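Local coordinates for lysozyme (Penaeus vannamei, PDB 6UKC), which probably hydrolyses the beta-1,4 linkages of bacterial peptidoglycan and of chitodextrins, as a C-type lysozyme of glycosyl hydrolase family 22, at residues 28-33 / 112-117. Residues are numbered along the deposited sequence; the frame is centred on the assembly and turned at random.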
loop_
_atom_site.group_PDB
_atom_site.type_symbol
_atom_site.label_atom_id
_atom_site.label_comp_id
_atom_site.label_asym_id
_atom_site.label_seq_id
_atom_site.Cartn_x
_atom_site.Cartn_y
_atom_site.Cartn_z
ATOM N N LYS A 28 -7.340 -7.746 -4.339
ATOM C CA LYS A 28 -8.167 -6.718 -5.043
ATOM C C LYS A 28 -8.010 -5.374 -4.319
ATOM O O LYS A 28 -7.949 -4.320 -5.005
ATOM C CB LYS A 28 -9.630 -7.154 -5.162
ATOM C CG LYS A 28 -10.407 -7.258 -3.859
ATOM C CD LYS A 28 -11.694 -8.017 -4.048
ATOM C CE LYS A 28 -12.690 -7.821 -2.927
ATOM N NZ LYS A 28 -13.889 -8.670 -3.172
ATOM N N ASN A 29 -7.905 -5.408 -2.987
ATOM C CA ASN A 29 -7.760 -4.179 -2.169
ATOM C C ASN A 29 -6.354 -3.596 -2.380
ATOM O O ASN A 29 -6.257 -2.361 -2.521
ATOM C CB ASN A 29 -8.125 -4.425 -0.706
ATOM C CG ASN A 29 -9.624 -4.393 -0.478
ATOM O OD1 ASN A 29 -10.252 -3.379 -0.729
ATOM N ND2 ASN A 29 -10.217 -5.507 -0.070
ATOM N N TRP A 30 -5.287 -4.408 -2.370
ATOM C CA TRP A 30 -3.924 -3.816 -2.463
ATOM C C TRP A 30 -3.716 -3.275 -3.887
ATOM O O TRP A 30 -3.161 -2.151 -4.036
ATOM C CB TRP A 30 -2.816 -4.793 -2.012
ATOM C CG TRP A 30 -2.777 -5.078 -0.540
ATOM C CD1 TRP A 30 -2.729 -6.318 0.035
ATOM C CD2 TRP A 30 -2.722 -4.129 0.553
ATOM N NE1 TRP A 30 -2.680 -6.214 1.404
ATOM C CE2 TRP A 30 -2.677 -4.885 1.755
ATOM C CE3 TRP A 30 -2.720 -2.729 0.649
ATOM C CZ2 TRP A 30 -2.633 -4.292 3.015
ATOM C CZ3 TRP A 30 -2.697 -2.141 1.896
ATOM C CH2 TRP A 30 -2.639 -2.912 3.061
ATOM N N VAL A 31 -4.169 -4.000 -4.912
ATOM C CA VAL A 31 -4.031 -3.532 -6.328
ATOM C C VAL A 31 -4.698 -2.148 -6.485
ATOM O O VAL A 31 -4.067 -1.187 -7.065
ATOM C CB VAL A 31 -4.620 -4.573 -7.296
ATOM C CG1 VAL A 31 -4.750 -4.039 -8.710
ATOM C CG2 VAL A 31 -3.810 -5.870 -7.284
ATOM N N CYS A 32 -5.941 -2.029 -6.016
ATOM C CA CYS A 32 -6.736 -0.783 -6.136
ATOM C C CYS A 32 -5.984 0.361 -5.433
ATOM O O CYS A 32 -5.843 1.478 -6.062
ATOM C CB CYS A 32 -8.134 -0.941 -5.561
ATOM S SG CYS A 32 -9.184 0.477 -5.953
ATOM N N ILE A 33 -5.542 0.111 -4.188
ATOM C CA ILE A 33 -4.835 1.130 -3.360
ATOM C C ILE A 33 -3.558 1.543 -4.089
ATOM O O ILE A 33 -3.376 2.779 -4.235
ATOM C CB ILE A 33 -4.584 0.653 -1.922
ATOM C CG1 ILE A 33 -5.911 0.560 -1.167
ATOM C CG2 ILE A 33 -3.595 1.572 -1.206
ATOM C CD1 ILE A 33 -5.829 -0.266 0.092
ATOM N N SER A 112 -8.967 2.079 5.535
ATOM C CA SER A 112 -9.438 3.486 5.612
ATOM C C SER A 112 -8.279 4.426 5.981
ATOM O O SER A 112 -8.478 5.638 5.886
ATOM C CB SER A 112 -10.627 3.636 6.526
ATOM O OG SER A 112 -10.267 3.502 7.889
ATOM N N ALA A 113 -7.087 3.895 6.291
ATOM C CA ALA A 113 -5.833 4.658 6.526
ATOM C C ALA A 113 -5.327 5.284 5.219
ATOM O O ALA A 113 -4.509 6.228 5.298
ATOM C CB ALA A 113 -4.778 3.768 7.130
ATOM N N TRP A 114 -5.809 4.808 4.066
ATOM C CA TRP A 114 -5.395 5.297 2.720
ATOM C C TRP A 114 -6.455 6.228 2.121
ATOM O O TRP A 114 -7.618 5.794 1.980
ATOM C CB TRP A 114 -5.124 4.118 1.787
ATOM C CG TRP A 114 -3.790 3.485 2.016
ATOM C CD1 TRP A 114 -2.613 3.839 1.422
ATOM C CD2 TRP A 114 -3.491 2.392 2.897
ATOM N NE1 TRP A 114 -1.603 3.044 1.882
ATOM C CE2 TRP A 114 -2.113 2.135 2.770
ATOM C CE3 TRP A 114 -4.248 1.584 3.749
ATOM C CZ2 TRP A 114 -1.478 1.124 3.486
ATOM C CZ3 TRP A 114 -3.620 0.586 4.453
ATOM C CH2 TRP A 114 -2.254 0.359 4.318
ATOM N N VAL A 115 -6.026 7.433 1.723
ATOM C CA VAL A 115 -6.872 8.445 1.032
ATOM C C VAL A 115 -7.408 7.808 -0.258
ATOM O O VAL A 115 -8.617 7.912 -0.489
ATOM C CB VAL A 115 -6.103 9.759 0.798
ATOM C CG1 VAL A 115 -6.961 10.823 0.138
ATOM C CG2 VAL A 115 -5.541 10.311 2.100
ATOM N N ALA A 116 -6.580 7.093 -1.029
ATOM C CA ALA A 116 -7.018 6.460 -2.301
ATOM C C ALA A 116 -8.105 5.416 -2.021
ATOM O O ALA A 116 -9.020 5.260 -2.870
ATOM C CB ALA A 116 -5.856 5.845 -3.052
ATOM N N TYR A 117 -8.010 4.708 -0.892
ATOM C CA TYR A 117 -8.982 3.640 -0.541
ATOM C C TYR A 117 -10.350 4.294 -0.323
ATOM O O TYR A 117 -11.340 3.803 -0.875
ATOM C CB TYR A 117 -8.557 2.793 0.664
ATOM C CG TYR A 117 -9.640 1.827 1.079
ATOM C CD1 TYR A 117 -9.841 0.636 0.397
ATOM C CD2 TYR A 117 -10.526 2.146 2.097
ATOM C CE1 TYR A 117 -10.864 -0.229 0.739
ATOM C CE2 TYR A 117 -11.550 1.291 2.460
ATOM C CZ TYR A 117 -11.721 0.098 1.776
ATOM O OH TYR A 117 -12.723 -0.746 2.138
#
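N29, W30 and I33, on one flank of helix 24-38, meet W114, A116 and Y117; between these two segments the contact is made by van der Waals packing and aromatic geometry, with no hydrogen bond. N29 brings its amide to the rim of the Y117 ring: OD1 lies 3.5 Å from CE1, near the ring plane, with amide and ring turned 56° apart. The other end of that amide is held within its own helix, ND2 bonding to the carbonyl of D25. W30 makes the ring-to-ring contact. With CG anti to the carbonyl carbon (chi1 -71°), the indole reaches across so that its CZ3-CH2 edge points at the face of W114, each atom 3.5 Å from W114 CH2. The planes stand at 81° and the six-membered centroids are 5.2 Å apart, an offset T-shaped pair. I33 works with both branches. Its CG2 sits over the same face of W114 as W30, 3.8 Å from the centroid of the five-membered ring and nearly on its normal, a CH-pi contact. CG1, the other branch, packs against CB of Y117 at 3.9 Å, while A116 sets its methyl loosely beside the I33 carbonyl. One indole face is thus shared between a ring edge and a methyl, and the bond from W114 NE1 to the carbonyl of F58 probably limits its rotation. W114 is also the N-cap residue of helix 115-121; the backbone N of A116 bonds to E37 OE1, and C121 forms a disulfide with C32. Largely buried, its centre about 7 Å from that of the chain, the contact lies in the helical part of the C-type lysozyme fold, where helix 24-38 meets short helix 115-121; helices 9-20 and 88-105 pack against W30, and helix 126-134 touches N29.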